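Local coordinates for protein cyanoglobin (PDB 1S69) that binds oxygen very tightly at its heme iron as a monomeric truncated hemoglobin of a cyanobacterium, at residues D28-H33 with F84-E89; D19-R24 with E89-T94. One frame throughout, in Å; residues are numbered along the deposited sequence.

Interaction 1. Residues D28-H33 with F84-E89; sequences DDRIKH and FDAVAE. With HEM (protoporphyrin IX containing Fe), chain D.
Arg30 and Glu89 form a salt bridge on the outer side of a small contact where the loop between helix 10-26 and helix 40-54 rests on helix 81-98; beneath it, Ile31 meets Ala86 and Val87 beside the heme. Arg30 NH1 donates to Glu89 OE1 at 3.0 Å, and a weak bond runs from its NH2 to OE2. The two side chains cross nearly at a right angle, with the guanidinium and carboxylate planes 70° apart. Arg30 also grips Asp28 side-on: NE reaches OD1 at 3.0 Å in a nearly straight bond of 169°, and NH2 reaches OD2 at 2.9 Å. OD1 takes the backbone N of Arg30 as well, closing an Asx turn. Gripped by both acids, the guanidinium is held flat over the helix, with Ala86 CB centred 3.5 Å above one face.

Ile31 is the hydrophobic half. With chi1 at 58°, CG1 sits between its backbone N and carbonyl carbon, and CD1 lies 3.6 Å from Val87 CG2. Ile31 CG2 packs 3.6 Å from the heme vinyl carbon CBC and also touches Ala86 CB. Val87 CG2 in turn reaches heme methyl CMC at 3.6 Å, while Phe84 lies against that methyl and the neighbouring CAB. A salt-bridge network of Asp28, Arg30 and Glu89 lies on the solvent side of the apolar residues that line this edge of the globin heme pocket.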
loop_
_atom_site.group_PDB
_atom_site.type_symbol
_atom_site.label_atom_id
_atom_site.label_comp_id
_atom_site.label_asym_id
_atom_site.label_seq_id
_atom_site.Cartn_x
_atom_site.Cartn_y
_atom_site.Cartn_z
ATOM N N ASP A 28 3.824 -13.757 -0.294
ATOM C CA ASP A 28 5.125 -13.269 0.141
ATOM C C ASP A 28 5.353 -13.786 1.579
ATOM O O ASP A 28 4.776 -13.289 2.539
ATOM C CB ASP A 28 5.103 -11.721 0.083
ATOM C CG ASP A 28 6.432 -11.110 0.341
ATOM O OD1 ASP A 28 7.277 -11.802 0.966
ATOM O OD2 ASP A 28 6.697 -9.916 0.074
ATOM N N ASP A 29 6.190 -14.811 1.703
ATOM C CA ASP A 29 6.522 -15.402 3.011
ATOM C C ASP A 29 7.091 -14.428 4.053
ATOM O O ASP A 29 7.024 -14.694 5.259
ATOM C CB ASP A 29 7.516 -16.500 2.783
ATOM C CG ASP A 29 6.851 -17.763 2.308
ATOM O OD1 ASP A 29 5.576 -17.841 2.107
ATOM O OD2 ASP A 29 7.567 -18.748 2.108
ATOM N N ARG A 30 7.615 -13.301 3.594
ATOM C CA ARG A 30 8.127 -12.272 4.540
ATOM C C ARG A 30 7.003 -11.608 5.352
ATOM O O ARG A 30 7.211 -11.153 6.485
ATOM C CB ARG A 30 8.863 -11.236 3.761
ATOM C CG ARG A 30 10.080 -11.814 3.019
ATOM C CD ARG A 30 10.761 -10.788 2.127
ATOM N NE ARG A 30 9.851 -10.335 1.047
ATOM C CZ ARG A 30 10.179 -9.459 0.111
ATOM N NH1 ARG A 30 11.367 -8.908 0.134
ATOM N NH2 ARG A 30 9.290 -9.069 -0.786
ATOM N N ILE A 31 5.806 -11.583 4.772
ATOM C CA ILE A 31 4.725 -10.734 5.344
ATOM C C ILE A 31 3.336 -11.283 5.345
ATOM O O ILE A 31 2.452 -10.701 5.963
ATOM C CB ILE A 31 4.709 -9.314 4.641
ATOM C CG1 ILE A 31 4.523 -9.453 3.127
ATOM C CG2 ILE A 31 5.984 -8.498 5.052
ATOM C CD1 ILE A 31 4.279 -8.104 2.362
ATOM N N LYS A 32 3.097 -12.409 4.676
ATOM C CA LYS A 32 1.686 -12.843 4.471
ATOM C C LYS A 32 0.926 -13.122 5.764
ATOM O O LYS A 32 -0.288 -12.930 5.852
ATOM C CB LYS A 32 1.655 -14.106 3.613
ATOM C CG LYS A 32 2.287 -15.356 4.288
ATOM C CD LYS A 32 2.652 -16.400 3.202
ATOM C CE LYS A 32 2.958 -17.776 3.887
ATOM N NZ LYS A 32 3.309 -18.824 2.873
ATOM N N HIS A 33 1.669 -13.550 6.772
ATOM C CA HIS A 33 1.125 -13.911 8.077
ATOM C C HIS A 33 0.560 -12.694 8.819
ATOM O O HIS A 33 -0.313 -12.876 9.701
ATOM C CB HIS A 33 2.185 -14.656 8.940
ATOM C CG HIS A 33 3.469 -13.891 9.078
ATOM N ND1 HIS A 33 4.396 -13.797 8.057
ATOM C CD2 HIS A 33 3.946 -13.128 10.091
ATOM C CE1 HIS A 33 5.389 -13.013 8.434
ATOM N NE2 HIS A 33 5.139 -12.588 9.662
ATOM N N PHE A 84 8.153 -3.516 6.123
ATOM C CA PHE A 84 7.852 -2.281 5.371
ATOM C C PHE A 84 8.460 -2.298 3.930
ATOM O O PHE A 84 7.791 -1.976 2.917
ATOM C CB PHE A 84 8.350 -1.078 6.176
ATOM C CG PHE A 84 7.912 0.256 5.579
ATOM C CD1 PHE A 84 6.713 0.857 5.989
ATOM C CD2 PHE A 84 8.676 0.868 4.580
ATOM C CE1 PHE A 84 6.289 2.049 5.430
ATOM C CE2 PHE A 84 8.267 2.103 3.986
ATOM C CZ PHE A 84 7.078 2.697 4.426
ATOM N N ASP A 85 9.741 -2.637 3.840
ATOM C CA ASP A 85 10.384 -2.679 2.542
ATOM C C ASP A 85 9.790 -3.775 1.622
ATOM O O ASP A 85 9.706 -3.561 0.422
ATOM C CB ASP A 85 11.878 -2.937 2.734
ATOM C CG ASP A 85 12.591 -1.773 3.325
ATOM O OD1 ASP A 85 12.153 -0.596 3.268
ATOM O OD2 ASP A 85 13.623 -1.950 3.937
ATOM N N ALA A 86 9.398 -4.933 2.194
ATOM C CA ALA A 86 8.682 -5.991 1.451
ATOM C C ALA A 86 7.347 -5.488 0.832
ATOM O O ALA A 86 7.016 -5.814 -0.313
ATOM C CB ALA A 86 8.422 -7.254 2.338
ATOM N N VAL A 87 6.608 -4.690 1.608
ATOM C CA VAL A 87 5.339 -4.149 1.139
ATOM C C VAL A 87 5.597 -3.186 -0.035
ATOM O O VAL A 87 4.913 -3.270 -1.043
ATOM C CB VAL A 87 4.557 -3.494 2.303
ATOM C CG1 VAL A 87 3.585 -2.398 1.802
ATOM C CG2 VAL A 87 3.803 -4.578 3.051
ATOM N N ALA A 88 6.576 -2.305 0.105
ATOM C CA ALA A 88 6.869 -1.304 -0.942
ATOM C C ALA A 88 7.331 -2.012 -2.178
ATOM O O ALA A 88 6.927 -1.694 -3.263
ATOM C CB ALA A 88 7.957 -0.307 -0.500
ATOM N N GLU A 89 8.183 -3.000 -1.996
ATOM C CA GLU A 89 8.703 -3.781 -3.096
ATOM C C GLU A 89 7.603 -4.565 -3.832
ATOM O O GLU A 89 7.600 -4.603 -5.078
ATOM C CB GLU A 89 9.773 -4.694 -2.528
ATOM C CG GLU A 89 10.468 -5.656 -3.467
ATOM C CD GLU A 89 11.249 -6.687 -2.655
ATOM O OE1 GLU A 89 11.707 -6.375 -1.525
ATOM O OE2 GLU A 89 11.340 -7.833 -3.121
HETATM C CHA HEM D . -4.119 -1.929 7.399
HETATM C CHB HEM D . -2.112 1.190 4.216
HETATM C CHC HEM D . 2.260 -0.637 5.251
HETATM C CHD HEM D . -0.023 -4.507 7.137
HETATM C C1A HEM D . -3.930 -0.879 6.490
HETATM C C2A HEM D . -4.968 0.010 6.004
HETATM C C3A HEM D . -4.432 0.835 5.111
HETATM C C4A HEM D . -3.039 0.526 4.989
HETATM C CMA HEM D . -5.200 1.928 4.313
HETATM C CAA HEM D . -6.442 -0.090 6.467
HETATM C CBA HEM D . -6.599 1.068 7.468
HETATM C CGA HEM D . -8.010 1.391 7.944
HETATM O O1A HEM D . -8.413 0.618 8.804
HETATM O O2A HEM D . -8.705 2.400 7.524
HETATM C C1B HEM D . -0.751 0.975 4.278
HETATM C C2B HEM D . 0.191 1.743 3.539
HETATM C C3B HEM D . 1.434 1.270 3.837
HETATM C C4B HEM D . 1.249 0.153 4.748
HETATM C CMB HEM D . -0.210 2.938 2.605
HETATM C CAB HEM D . 2.873 1.657 3.302
HETATM C CBB HEM D . 3.202 1.883 1.991
HETATM C C1C HEM D . 2.011 -1.872 5.862
HETATM C C2C HEM D . 3.024 -2.851 6.171
HETATM C C3C HEM D . 2.358 -3.926 6.652
HETATM C C4C HEM D . 0.944 -3.659 6.666
HETATM C CMC HEM D . 4.561 -2.584 5.944
HETATM C CAC HEM D . 2.858 -5.301 7.135
HETATM C CBC HEM D . 3.698 -5.980 6.368
HETATM C C1D HEM D . -1.316 -4.171 7.398
HETATM C C2D HEM D . -2.252 -4.999 8.081
HETATM C C3D HEM D . -3.487 -4.166 8.171
HETATM C C4D HEM D . -3.207 -2.924 7.558
HETATM C CMD HEM D . -2.067 -6.420 8.617
HETATM C CAD HEM D . -4.822 -4.544 8.779
HETATM C CBD HEM D . -4.534 -4.237 10.251
HETATM C CGD HEM D . -5.512 -4.967 11.116
HETATM O O1D HEM D . -6.598 -4.447 11.321
HETATM O O2D HEM D . -5.217 -6.060 11.616
HETATM N NA HEM D . -2.787 -0.547 5.815
HETATM N NB HEM D . -0.088 -0.022 5.006
HETATM N NC HEM D . 0.778 -2.402 6.181
HETATM N ND HEM D . -1.898 -2.932 7.124
HETATM FE FE HEM D . -1.015 -1.490 6.043
#

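Interaction 2. Residues D19-R24 with E89-T94; sequences DKFYER and EDLLAT. With CYN (cyanide ion), chain C.
Phe21 turns one ring face to Leu91 CD1, while the backbone carbon of Asp90 and, within its own segment, Tyr22 OH lie in plane at its edge. Phe21 CD2 sits over the centre of one face of the Tyr22 ring, and the cyanide N lies near the plane at the edge of both rings. The Arg24 guanidinium has Ala93 CB 3.5 Å above one face, toward the rim, and Thr94 OG1 near its edge. Phe21 CD1 comes to 3.5 Å from Leu91 CA; with CG nearly opposite the backbone N (chi1 163°), the ring is carried toward helix 81-98. This is a helix crossing of the 2-on-2 globin fold, where the axes of segments 19-24 and 89-94 approach to 9.0 Å with 127° between their directions. Arg24 NE donates to Thr94 OG1 at 3.1 Å, tilted 18° from the guanidinium plane, and Thr94 OG1 in turn donates to Asp90 O at 3.0 Å. Arg24 NH2 also makes a salt bridge to Glu97. A leucine in place of Arg24 would probably leave Thr94 OG1 without its NE donor and Glu97 without its salt-bridge partner. Thr94 CG2 presses on Lys20 CB at 3.5 Å, a tight carbon contact. Tyr22 OH, also hydrogen-bonded to Gln43 NE2, donates to the cyanide N in a very short bond of 2.5 Å.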
loop_
_atom_site.group_PDB
_atom_site.type_symbol
_atom_site.label_atom_id
_atom_site.label_comp_id
_atom_site.label_asym_id
_atom_site.label_seq_id
_atom_site.Cartn_x
_atom_site.Cartn_y
_atom_site.Cartn_z
ATOM N N ASP A 19 -5.853 -5.250 -5.993
ATOM C CA ASP A 19 -6.218 -6.660 -6.000
ATOM C C ASP A 19 -5.008 -7.542 -6.219
ATOM O O ASP A 19 -4.777 -8.525 -5.478
ATOM C CB ASP A 19 -7.219 -6.959 -7.101
ATOM C CG ASP A 19 -8.598 -6.489 -6.769
ATOM O OD1 ASP A 19 -8.936 -6.078 -5.643
ATOM O OD2 ASP A 19 -9.475 -6.511 -7.648
ATOM N N LYS A 20 -4.241 -7.158 -7.223
ATOM C CA LYS A 20 -3.033 -7.832 -7.600
ATOM C C LYS A 20 -1.957 -7.737 -6.527
ATOM O O LYS A 20 -1.213 -8.690 -6.271
ATOM C CB LYS A 20 -2.473 -7.211 -8.912
ATOM C CG LYS A 20 -3.134 -7.587 -10.286
ATOM C CD LYS A 20 -3.602 -9.013 -10.297
ATOM C CE LYS A 20 -3.357 -9.736 -11.675
ATOM N NZ LYS A 20 -4.091 -11.083 -11.675
ATOM N N PHE A 21 -1.865 -6.577 -5.903
ATOM C CA PHE A 21 -0.891 -6.353 -4.826
ATOM C C PHE A 21 -1.139 -7.363 -3.662
ATOM O O PHE A 21 -0.203 -7.986 -3.198
ATOM C CB PHE A 21 -0.958 -4.867 -4.396
ATOM C CG PHE A 21 -0.324 -4.570 -3.071
ATOM C CD1 PHE A 21 1.079 -4.667 -2.893
ATOM C CD2 PHE A 21 -1.125 -4.179 -1.996
ATOM C CE1 PHE A 21 1.671 -4.356 -1.649
ATOM C CE2 PHE A 21 -0.552 -3.919 -0.754
ATOM C CZ PHE A 21 0.830 -3.994 -0.575
ATOM N N TYR A 22 -2.390 -7.510 -3.206
ATOM C CA TYR A 22 -2.702 -8.427 -2.140
ATOM C C TYR A 22 -2.520 -9.869 -2.534
ATOM O O TYR A 22 -2.085 -10.689 -1.713
ATOM C CB TYR A 22 -4.059 -8.144 -1.513
ATOM C CG TYR A 22 -3.975 -6.904 -0.615
ATOM C CD1 TYR A 22 -3.074 -6.880 0.487
ATOM C CD2 TYR A 22 -4.695 -5.710 -0.931
ATOM C CE1 TYR A 22 -2.928 -5.737 1.283
ATOM C CE2 TYR A 22 -4.553 -4.557 -0.127
ATOM C CZ TYR A 22 -3.649 -4.584 0.963
ATOM O OH TYR A 22 -3.466 -3.483 1.769
ATOM N N GLU A 23 -2.785 -10.195 -3.804
ATOM C CA GLU A 23 -2.388 -11.510 -4.296
ATOM C C GLU A 23 -0.911 -11.750 -4.103
ATOM O O GLU A 23 -0.534 -12.816 -3.627
ATOM C CB GLU A 23 -2.778 -11.747 -5.779
ATOM C CG GLU A 23 -4.272 -11.913 -5.862
ATOM C CD GLU A 23 -4.772 -12.022 -7.299
ATOM O OE1 GLU A 23 -3.936 -12.245 -8.223
ATOM O OE2 GLU A 23 -6.002 -11.859 -7.461
ATOM N N ARG A 24 -0.095 -10.766 -4.453
ATOM C CA ARG A 24 1.344 -10.878 -4.328
ATOM C C ARG A 24 1.744 -10.961 -2.828
ATOM O O ARG A 24 2.562 -11.841 -2.450
ATOM C CB ARG A 24 2.027 -9.699 -4.995
ATOM C CG ARG A 24 3.604 -9.727 -4.955
ATOM C CD ARG A 24 4.210 -8.614 -5.781
ATOM N NE ARG A 24 3.753 -8.624 -7.185
ATOM C CZ ARG A 24 4.398 -9.215 -8.215
ATOM N NH1 ARG A 24 5.536 -9.869 -8.023
ATOM N NH2 ARG A 24 3.890 -9.158 -9.447
ATOM N N GLU A 89 8.183 -3.000 -1.996
ATOM C CA GLU A 89 8.703 -3.781 -3.096
ATOM C C GLU A 89 7.603 -4.565 -3.832
ATOM O O GLU A 89 7.600 -4.603 -5.078
ATOM C CB GLU A 89 9.773 -4.694 -2.528
ATOM C CG GLU A 89 10.468 -5.656 -3.467
ATOM C CD GLU A 89 11.249 -6.687 -2.655
ATOM O OE1 GLU A 89 11.707 -6.375 -1.525
ATOM O OE2 GLU A 89 11.340 -7.833 -3.121
ATOM N N ASP A 90 6.652 -5.131 -3.091
ATOM C CA ASP A 90 5.538 -5.871 -3.657
ATOM C C ASP A 90 4.617 -4.924 -4.433
ATOM O O ASP A 90 4.045 -5.294 -5.468
ATOM C CB ASP A 90 4.705 -6.550 -2.546
ATOM C CG ASP A 90 5.376 -7.801 -1.995
ATOM O OD1 ASP A 90 6.441 -8.184 -2.530
ATOM O OD2 ASP A 90 4.944 -8.405 -0.985
ATOM N N LEU A 91 4.405 -3.727 -3.898
ATOM C CA LEU A 91 3.541 -2.765 -4.593
ATOM C C LEU A 91 4.163 -2.393 -5.947
ATOM O O LEU A 91 3.461 -2.299 -6.977
ATOM C CB LEU A 91 3.284 -1.516 -3.735
ATOM C CG LEU A 91 2.450 -0.405 -4.381
ATOM C CD1 LEU A 91 1.019 -0.927 -4.745
ATOM C CD2 LEU A 91 2.361 0.843 -3.466
ATOM N N LEU A 92 5.453 -2.115 -5.931
ATOM C CA LEU A 92 6.127 -1.612 -7.134
ATOM C C LEU A 92 6.272 -2.718 -8.178
ATOM O O LEU A 92 6.137 -2.443 -9.375
ATOM C CB LEU A 92 7.463 -0.964 -6.791
ATOM C CG LEU A 92 7.424 0.218 -5.803
ATOM C CD1 LEU A 92 8.834 0.675 -5.589
ATOM C CD2 LEU A 92 6.528 1.372 -6.235
ATOM N N ALA A 93 6.436 -3.955 -7.705
ATOM C CA ALA A 93 6.496 -5.165 -8.559
ATOM C C ALA A 93 5.203 -5.366 -9.287
ATOM O O ALA A 93 5.224 -5.634 -10.498
ATOM C CB ALA A 93 6.828 -6.444 -7.763
ATOM N N THR A 94 4.089 -5.192 -8.563
ATOM C CA THR A 94 2.745 -5.330 -9.108
ATOM C C THR A 94 2.519 -4.296 -10.229
ATOM O O THR A 94 2.009 -4.663 -11.312
ATOM C CB THR A 94 1.712 -5.153 -7.989
ATOM O OG1 THR A 94 1.790 -6.277 -7.100
ATOM C CG2 THR A 94 0.263 -5.105 -8.531
HETATM C C CYN C . -1.381 -2.515 4.303
HETATM N N CYN C . -1.617 -3.102 3.401
#

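In the fold
Both interactions use helix 81-98, on consecutive turns that share Glu89, and their centres are about 10 Å apart. Along the chain the order is 19-24, 28-33, 84-89, 89-94, which nests interaction 1 inside the loop closed by interaction 2. They meet at Asp90: its OD2 lies 2.5 Å from Asp28 OD2, close enough that one of the two carboxylates may be protonated, and its OD1 makes a long, weak ion pair with Arg30. Phe21 also packs against the backbone of Val87. One helix thus contacts both the loop beside the heme edge and the helix carrying the tyrosine hydrogen-bonded to the cyanide.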